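GrgF (Penicillium sp. sh18, PDB 6LZH) acts as a polyketide transferase of the alpha/beta hydrolase fold in the biosynthesis of the chain-fused polyketide gregatin A, a role linked to Claisen condensation. Local coordinates at residues Gly60-Leu65 and Asn101-Glu106; Leu64-Arg69 and His92-Trp97. All blocks are in the same frame, centred on the assembly; numbering follows the deposited sequence.

Interaction 1: Gly60-Leu65 and Asn101-Glu106; sequences GITCLL and NPLVNE
Thr62, the first residue of strand 62-66, meets Leu103 and Val104 where the chain comes out of helix 84-99 and turns back toward the central sheet of this alpha/beta hydrolase fold. The CA atoms of Thr62 and Val104 lie 7.1 Å apart, and a water joins the two segments. With chi1 at -66°, OG1 of Thr62 sits beside its own backbone N and opposite the carbonyl carbon, while CG2 is trans to that N; the hydroxyl thereby serves Leu103 and the methyl serves Val104. Thr62 OG1 gives its proton to the water at 2.7 Å, and the water passes one on to Leu103 O at 2.8 Å. The same hydroxyl oxygen also accepts from the backbone N of Ala28, so two partners hold it in a buried spot.

The Leu103 side chain runs at about a right angle to Thr62, and it is the near end that touches: Leu103 CB lies 4.2 Å from Thr62 OG1, a loose contact, and the side chain also packs on Pro27.

What presents Leu103 O to the water is a type I beta turn from Asn101 to Val104, closed by Val104 N to Asn101 O at 2.9 Å. Asn101 adds an Asx turn: Leu103 N donates to a lone pair of Asn101 OD1 in the carbonyl plane, at 2.9 Å and with an N-H...O angle of 160°. Outside the turn, Arg31 NH1 binds Pro102 O, and Phe98 at the end of helix 84-99 touches both Thr62 and Val104. The remaining contact is methyl against methyl, with Thr62 CG2 4.4 Å from Val104 CG2.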
ATOM      1  N   GLY A  60      -1.260 -26.498  24.101  1.00 19.40           N
ATOM      2  CA  GLY A  60      -0.982 -27.293  22.922  1.00 20.13           C
ATOM      3  C   GLY A  60      -0.773 -26.529  21.635  1.00 19.97           C
ATOM      4  O   GLY A  60      -0.694 -27.156  20.566  1.00 19.94           O
ATOM      5  N   ILE A  61      -0.658 -25.207  21.683  1.00 17.60           N
ATOM      6  CA  ILE A  61      -0.484 -24.409  20.474  1.00 16.17           C
ATOM      7  C   ILE A  61       0.946 -23.888  20.414  1.00 16.52           C
ATOM      8  O   ILE A  61       1.382 -23.162  21.316  1.00 16.66           O
ATOM      9  CB  ILE A  61      -1.474 -23.235  20.415  1.00 16.19           C
ATOM     10  CG1 ILE A  61      -2.911 -23.747  20.410  1.00 17.64           C
ATOM     11  CG2 ILE A  61      -1.171 -22.370  19.181  1.00 15.99           C
ATOM     12  CD1 ILE A  61      -3.909 -22.708  20.905  1.00 21.43           C
ATOM     13  N   THR A  62       1.656 -24.216  19.327  1.00 17.14           N
ATOM     14  CA  THR A  62       2.999 -23.681  19.107  1.00 15.88           C
ATOM     15  C   THR A  62       2.920 -22.233  18.641  1.00 17.47           C
ATOM     16  O   THR A  62       2.286 -21.932  17.624  1.00 18.49           O
ATOM     17  CB  THR A  62       3.760 -24.532  18.083  1.00 16.18           C
ATOM     18  OG1 THR A  62       4.004 -25.834  18.627  1.00 19.11           O
ATOM     19  CG2 THR A  62       5.106 -23.913  17.766  1.00 18.55           C
ATOM     20  N   CYS A  63       3.576 -21.328  19.369  1.00 17.70           N
ATOM     21  CA  CYS A  63       3.464 -19.904  19.089  1.00 16.36           C
ATOM     22  C   CYS A  63       4.774 -19.327  18.564  1.00 19.86           C
ATOM     23  O   CYS A  63       5.864 -19.664  19.046  1.00 18.16           O
ATOM     24  CB  CYS A  63       3.023 -19.135  20.352  1.00 15.05           C
ATOM     25  SG  CYS A  63       1.375 -19.640  20.925  1.00 20.27           S
ATOM     26  N   LEU A  64       4.644 -18.481  17.542  1.00 12.15           N
ATOM     27  CA  LEU A  64       5.727 -17.673  16.987  1.00 15.50           C
ATOM     28  C   LEU A  64       5.440 -16.215  17.328  1.00 17.44           C
ATOM     29  O   LEU A  64       4.378 -15.682  16.978  1.00 15.57           O
ATOM     30  CB  LEU A  64       5.837 -17.841  15.464  1.00 15.00           C
ATOM     31  CG  LEU A  64       6.841 -16.897  14.780  1.00 17.21           C
ATOM     32  CD1 LEU A  64       8.309 -17.152  15.245  1.00 17.81           C
ATOM     33  CD2 LEU A  64       6.725 -16.977  13.268  1.00 19.42           C
ATOM     34  N   LEU A  65       6.367 -15.576  18.030  1.00 15.18           N
ATOM     35  CA  LEU A  65       6.228 -14.179  18.419  1.00 17.44           C
ATOM     36  C   LEU A  65       7.460 -13.454  17.911  1.00 18.72           C
ATOM     37  O   LEU A  65       8.573 -13.773  18.335  1.00 23.68           O
ATOM     38  CB  LEU A  65       6.111 -14.079  19.948  1.00 17.44           C
ATOM     39  CG  LEU A  65       6.034 -12.738  20.637  1.00 21.59           C
ATOM     40  CD1 LEU A  65       4.968 -11.910  19.969  1.00 20.79           C
ATOM     41  CD2 LEU A  65       5.745 -12.928  22.148  1.00 18.99           C
ATOM     42  N   ASN A 101       8.034 -26.401  10.192  1.00 28.27           N
ATOM     43  CA  ASN A 101       8.290 -26.971  11.509  1.00 31.41           C
ATOM     44  C   ASN A 101       7.477 -28.254  11.679  1.00 26.90           C
ATOM     45  O   ASN A 101       6.254 -28.231  11.500  1.00 28.24           O
ATOM     46  CB  ASN A 101       7.944 -25.960  12.602  1.00 27.86           C
ATOM     47  CG  ASN A 101       8.520 -26.331  13.953  1.00 29.87           C
ATOM     48  OD1 ASN A 101       8.281 -27.424  14.473  1.00 28.44           O
ATOM     49  ND2 ASN A 101       9.276 -25.413  14.540  1.00 26.80           N
ATOM     50  N   PRO A 102       8.110 -29.381  12.021  1.00 31.06           N
ATOM     51  CA  PRO A 102       7.356 -30.642  12.148  1.00 26.28           C
ATOM     52  C   PRO A 102       6.395 -30.663  13.324  1.00 25.49           C
ATOM     53  O   PRO A 102       5.561 -31.577  13.402  1.00 25.90           O
ATOM     54  CB  PRO A 102       8.455 -31.710  12.308  1.00 33.51           C
ATOM     55  CG  PRO A 102       9.788 -30.979  12.270  1.00 33.59           C
ATOM     56  CD  PRO A 102       9.513 -29.514  12.449  1.00 31.69           C
ATOM     57  N   LEU A 103       6.481 -29.702  14.243  1.00 23.41           N
ATOM     58  CA  LEU A 103       5.479 -29.570  15.290  1.00 24.94           C
ATOM     59  C   LEU A 103       4.216 -28.869  14.804  1.00 22.21           C
ATOM     60  O   LEU A 103       3.225 -28.832  15.541  1.00 22.98           O
ATOM     61  CB  LEU A 103       6.055 -28.792  16.488  1.00 26.14           C
ATOM     62  CG  LEU A 103       6.896 -29.560  17.505  1.00 24.43           C
ATOM     63  CD1 LEU A 103       7.427 -28.614  18.575  1.00 25.74           C
ATOM     64  CD2 LEU A 103       6.129 -30.707  18.148  1.00 25.24           C
ATOM     65  N   VAL A 104       4.221 -28.319  13.592  1.00 21.10           N
ATOM     66  CA  VAL A 104       3.137 -27.474  13.110  1.00 18.64           C
ATOM     67  C   VAL A 104       2.344 -28.230  12.052  1.00 24.31           C
ATOM     68  O   VAL A 104       2.872 -28.566  10.983  1.00 26.05           O
ATOM     69  CB  VAL A 104       3.663 -26.145  12.552  1.00 23.17           C
ATOM     70  CG1 VAL A 104       2.511 -25.315  11.985  1.00 21.86           C
ATOM     71  CG2 VAL A 104       4.393 -25.381  13.629  1.00 24.64           C
ATOM     72  N   ASN A 105       1.075 -28.496  12.360  1.00 20.51           N
ATOM     73  CA  ASN A 105       0.109 -28.958  11.375  1.00 21.87           C
ATOM     74  C   ASN A 105      -0.233 -27.812  10.435  1.00 25.05           C
ATOM     75  O   ASN A 105      -0.824 -26.816  10.859  1.00 19.01           O
ATOM     76  CB  ASN A 105      -1.134 -29.472  12.094  1.00 22.82           C
ATOM     77  CG  ASN A 105      -2.199 -29.995  11.148  1.00 23.47           C
ATOM     78  OD1 ASN A 105      -2.318 -29.565  10.002  1.00 21.77           O
ATOM     79  ND2 ASN A 105      -3.005 -30.921  11.647  1.00 24.24           N
ATOM     80  N   GLU A 106       0.094 -27.963   9.144  1.00 22.26           N
ATOM     81  CA  GLU A 106      -0.030 -26.821   8.249  1.00 26.74           C
ATOM     82  C   GLU A 106      -1.476 -26.445   7.964  1.00 27.59           C
ATOM     83  O   GLU A 106      -1.713 -25.386   7.374  1.00 24.32           O
ATOM     84  CB  GLU A 106       0.710 -27.087   6.940  1.00 29.38           C
ATOM     85  CG  GLU A 106       0.204 -28.290   6.184  1.00 34.70           C
ATOM     86  CD  GLU A 106       0.829 -28.403   4.810  1.00 40.78           C
ATOM     87  OE1 GLU A 106       0.199 -29.009   3.915  1.00 46.09           O
ATOM     88  OE2 GLU A 106       1.945 -27.873   4.629  1.00 44.99           O
TER
HETATM   89  O   HOH W   1       2.020 -27.309  17.580  1.00 21.54           O

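Interaction 2: Leu64-Arg69 and His92-Trp97; sequences LLYDPR and HDAVTW
His92 O, in helix 84-99, accepts from Thr96 N at 3.0 Å and from NH2 of Arg130; the same helix lays Ala94 and Trp97 against Leu64 and Tyr66 of strand 62-66. The contact itself is apolar. Leu64, its CG trans to the backbone N (chi1 173°), extends both methyls to the Trp97 indole: Leu64 CD1 and Leu64 CD2 each lie 3.7 Å from Trp97 CZ3, one leaning toward CH2 and the other toward CE3. Ala94 CB fits beside this fork, 4.1 Å from Leu64 CD2, and reaches the Tyr66 ring at CE2, 3.7 Å away. Leu64 CG lies at the edge of the Tyr66 ring, in its plane.

Phe13 of strand 9-14 extends the cluster, edge-to-face with Tyr66 and ring against ring with Trp97. On a flank of the helix, Asp93 OD2 accepts from Leu16 N and forms a salt bridge with Arg161 of the second subunit. Strand 64-66 and helix 92-97 run at 139° to each other, roughly antiparallel, as expected for the helix of a beta-alpha-beta crossover, here between strands 62-66 and 108-114 of the alpha/beta hydrolase fold.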
ATOM      1  N   LEU A  64       4.644 -18.481  17.542  1.00 12.15           N
ATOM      2  CA  LEU A  64       5.727 -17.673  16.987  1.00 15.50           C
ATOM      3  C   LEU A  64       5.440 -16.215  17.328  1.00 17.44           C
ATOM      4  O   LEU A  64       4.378 -15.682  16.978  1.00 15.57           O
ATOM      5  CB  LEU A  64       5.837 -17.841  15.464  1.00 15.00           C
ATOM      6  CG  LEU A  64       6.841 -16.897  14.780  1.00 17.21           C
ATOM      7  CD1 LEU A  64       8.309 -17.152  15.245  1.00 17.81           C
ATOM      8  CD2 LEU A  64       6.725 -16.977  13.268  1.00 19.42           C
ATOM      9  N   LEU A  65       6.367 -15.576  18.030  1.00 15.18           N
ATOM     10  CA  LEU A  65       6.228 -14.179  18.419  1.00 17.44           C
ATOM     11  C   LEU A  65       7.460 -13.454  17.911  1.00 18.72           C
ATOM     12  O   LEU A  65       8.573 -13.773  18.335  1.00 23.68           O
ATOM     13  CB  LEU A  65       6.111 -14.079  19.948  1.00 17.44           C
ATOM     14  CG  LEU A  65       6.034 -12.738  20.637  1.00 21.59           C
ATOM     15  CD1 LEU A  65       4.968 -11.910  19.969  1.00 20.79           C
ATOM     16  CD2 LEU A  65       5.745 -12.928  22.148  1.00 18.99           C
ATOM     17  N   TYR A  66       7.289 -12.496  17.004  1.00 18.64           N
ATOM     18  CA  TYR A  66       8.467 -11.902  16.388  1.00 18.03           C
ATOM     19  C   TYR A  66       8.386 -10.384  16.313  1.00 17.01           C
ATOM     20  O   TYR A  66       7.311  -9.789  16.408  1.00 18.09           O
ATOM     21  CB  TYR A  66       8.725 -12.501  15.009  1.00 21.96           C
ATOM     22  CG  TYR A  66       7.763 -12.185  13.885  1.00 23.52           C
ATOM     23  CD1 TYR A  66       7.825 -10.968  13.208  1.00 21.77           C
ATOM     24  CD2 TYR A  66       6.859 -13.137  13.442  1.00 24.87           C
ATOM     25  CE1 TYR A  66       6.989 -10.695  12.158  1.00 23.43           C
ATOM     26  CE2 TYR A  66       6.008 -12.882  12.370  1.00 28.90           C
ATOM     27  CZ  TYR A  66       6.080 -11.655  11.729  1.00 26.55           C
ATOM     28  OH  TYR A  66       5.249 -11.378  10.663  1.00 25.80           O
ATOM     29  N   ASP A  67       9.568  -9.765  16.185  1.00 16.74           N
ATOM     30  CA  ASP A  67       9.652  -8.318  16.060  1.00 18.48           C
ATOM     31  C   ASP A  67       9.408  -7.951  14.605  1.00 18.41           C
ATOM     32  O   ASP A  67      10.073  -8.509  13.717  1.00 18.65           O
ATOM     33  CB  ASP A  67      11.022  -7.790  16.523  1.00 15.50           C
ATOM     34  CG  ASP A  67      11.184  -7.820  18.038  1.00 19.94           C
ATOM     35  OD1 ASP A  67      10.215  -7.495  18.745  1.00 21.25           O
ATOM     36  OD2 ASP A  67      12.286  -8.133  18.531  1.00 17.99           O
ATOM     37  N   PRO A  68       8.436  -7.092  14.312  1.00 16.65           N
ATOM     38  CA  PRO A  68       8.230  -6.658  12.926  1.00 16.61           C
ATOM     39  C   PRO A  68       9.454  -5.922  12.405  1.00 18.75           C
ATOM     40  O   PRO A  68      10.372  -5.564  13.145  1.00 18.75           O
ATOM     41  CB  PRO A  68       7.009  -5.733  13.015  1.00 18.82           C
ATOM     42  CG  PRO A  68       6.327  -6.119  14.300  1.00 21.17           C
ATOM     43  CD  PRO A  68       7.429  -6.525  15.228  1.00 17.55           C
ATOM     44  N   ARG A  69       9.465  -5.715  11.090  1.00 17.92           N
ATOM     45  CA  ARG A  69      10.523  -4.957  10.445  1.00 18.63           C
ATOM     46  C   ARG A  69      10.813  -3.662  11.189  1.00 20.00           C
ATOM     47  O   ARG A  69       9.895  -2.912  11.532  1.00 15.84           O
ATOM     48  CB  ARG A  69      10.107  -4.632   9.008  1.00 22.39           C
ATOM     49  CG  ARG A  69      11.258  -4.151   8.169  1.00 31.07           C
ATOM     50  CD  ARG A  69      11.417  -2.652   8.188  1.00 35.81           C
ATOM     51  NE  ARG A  69      10.400  -1.969   7.401  1.00 29.14           N
ATOM     52  CZ  ARG A  69      10.335  -0.649   7.294  1.00 33.46           C
ATOM     53  NH1 ARG A  69       9.385  -0.077   6.555  1.00 33.63           N
ATOM     54  NH2 ARG A  69      11.220   0.103   7.943  1.00 28.99           N
ATOM     55  N   HIS A  92       2.781 -13.466   5.671  1.00 14.64           N
ATOM     56  CA  HIS A  92       2.796 -14.553   4.687  1.00 15.97           C
ATOM     57  C   HIS A  92       4.147 -15.275   4.692  1.00 19.30           C
ATOM     58  O   HIS A  92       4.214 -16.503   4.549  1.00 18.31           O
ATOM     59  CB  HIS A  92       2.516 -14.031   3.278  1.00 17.02           C
ATOM     60  CG  HIS A  92       1.331 -13.120   3.169  1.00 15.72           C
ATOM     61  ND1 HIS A  92       0.217 -13.240   3.972  1.00 17.29           N
ATOM     62  CD2 HIS A  92       1.092 -12.067   2.346  1.00 15.91           C
ATOM     63  CE1 HIS A  92      -0.664 -12.308   3.642  1.00 15.92           C
ATOM     64  NE2 HIS A  92      -0.160 -11.588   2.654  1.00 18.91           N
ATOM     65  N   ASP A  93       5.237 -14.528   4.835  1.00 15.36           N
ATOM     66  CA  ASP A  93       6.550 -15.165   4.893  1.00 14.73           C
ATOM     67  C   ASP A  93       6.705 -15.953   6.187  1.00 16.12           C
ATOM     68  O   ASP A  93       7.333 -17.023   6.205  1.00 17.06           O
ATOM     69  CB  ASP A  93       7.655 -14.107   4.757  1.00 15.61           C
ATOM     70  CG  ASP A  93       7.632 -13.416   3.403  1.00 16.85           C
ATOM     71  OD1 ASP A  93       7.065 -14.015   2.461  1.00 17.04           O
ATOM     72  OD2 ASP A  93       8.166 -12.271   3.286  1.00 19.93           O
ATOM     73  N   ALA A  94       6.115 -15.457   7.270  1.00 13.61           N
ATOM     74  CA  ALA A  94       6.140 -16.200   8.526  1.00 17.54           C
ATOM     75  C   ALA A  94       5.370 -17.513   8.405  1.00 16.93           C
ATOM     76  O   ALA A  94       5.836 -18.556   8.879  1.00 18.43           O
ATOM     77  CB  ALA A  94       5.570 -15.330   9.650  1.00 12.49           C
ATOM     78  N   VAL A  95       4.197 -17.486   7.757  1.00 17.06           N
ATOM     79  CA  VAL A  95       3.429 -18.715   7.549  1.00 16.47           C
ATOM     80  C   VAL A  95       4.251 -19.717   6.734  1.00 22.01           C
ATOM     81  O   VAL A  95       4.325 -20.904   7.073  1.00 20.02           O
ATOM     82  CB  VAL A  95       2.082 -18.392   6.868  1.00 16.36           C
ATOM     83  CG1 VAL A  95       1.458 -19.652   6.235  1.00 17.48           C
ATOM     84  CG2 VAL A  95       1.110 -17.718   7.841  1.00 15.19           C
ATOM     85  N   THR A  96       4.890 -19.246   5.658  1.00 18.11           N
ATOM     86  CA  THR A  96       5.764 -20.093   4.839  1.00 18.70           C
ATOM     87  C   THR A  96       6.836 -20.762   5.685  1.00 23.16           C
ATOM     88  O   THR A  96       7.046 -21.977   5.596  1.00 23.05           O
ATOM     89  CB  THR A  96       6.414 -19.250   3.740  1.00 20.50           C
ATOM     90  OG1 THR A  96       5.395 -18.745   2.877  1.00 18.46           O
ATOM     91  CG2 THR A  96       7.432 -20.066   2.934  1.00 18.54           C
ATOM     92  N   TRP A  97       7.537 -19.970   6.494  1.00 18.67           N
ATOM     93  CA  TRP A  97       8.543 -20.502   7.412  1.00 22.13           C
ATOM     94  C   TRP A  97       7.939 -21.525   8.371  1.00 25.97           C
ATOM     95  O   TRP A  97       8.479 -22.628   8.554  1.00 22.45           O
ATOM     96  CB  TRP A  97       9.165 -19.339   8.191  1.00 19.28           C
ATOM     97  CG  TRP A  97      10.178 -19.729   9.196  1.00 22.32           C
ATOM     98  CD1 TRP A  97      11.489 -20.031   8.965  1.00 24.06           C
ATOM     99  CD2 TRP A  97       9.979 -19.844  10.613  1.00 23.97           C
ATOM    100  NE1 TRP A  97      12.120 -20.337  10.159  1.00 23.91           N
ATOM    101  CE2 TRP A  97      11.212 -20.227  11.180  1.00 24.99           C
ATOM    102  CE3 TRP A  97       8.878 -19.658  11.454  1.00 24.35           C
ATOM    103  CZ2 TRP A  97      11.371 -20.434  12.548  1.00 28.17           C
ATOM    104  CZ3 TRP A  97       9.035 -19.859  12.815  1.00 28.30           C
ATOM    105  CH2 TRP A  97      10.274 -20.242  13.350  1.00 27.96           C
TER

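Both interactions start from strand 62-66, sharing Leu64 and Leu65, and follow the chain through one crossover: interaction 2 packs helix 84-99 on the strand, and interaction 1 meets the turn after that helix. Both are buried, but interaction 2 lies deeper, with its centre about 12 Å from the chain centre against about 19 Å for interaction 1. The chemistry differs too. At the strand's start a water and a turn's carbonyl accompany the packing; further along, contact is purely between apolar and aromatic groups. Phe98 also reaches Leu64 and so borders both contacts. Interaction 2's helix also faces the second subunit, whereas no other chain of the assembly touches interaction 1.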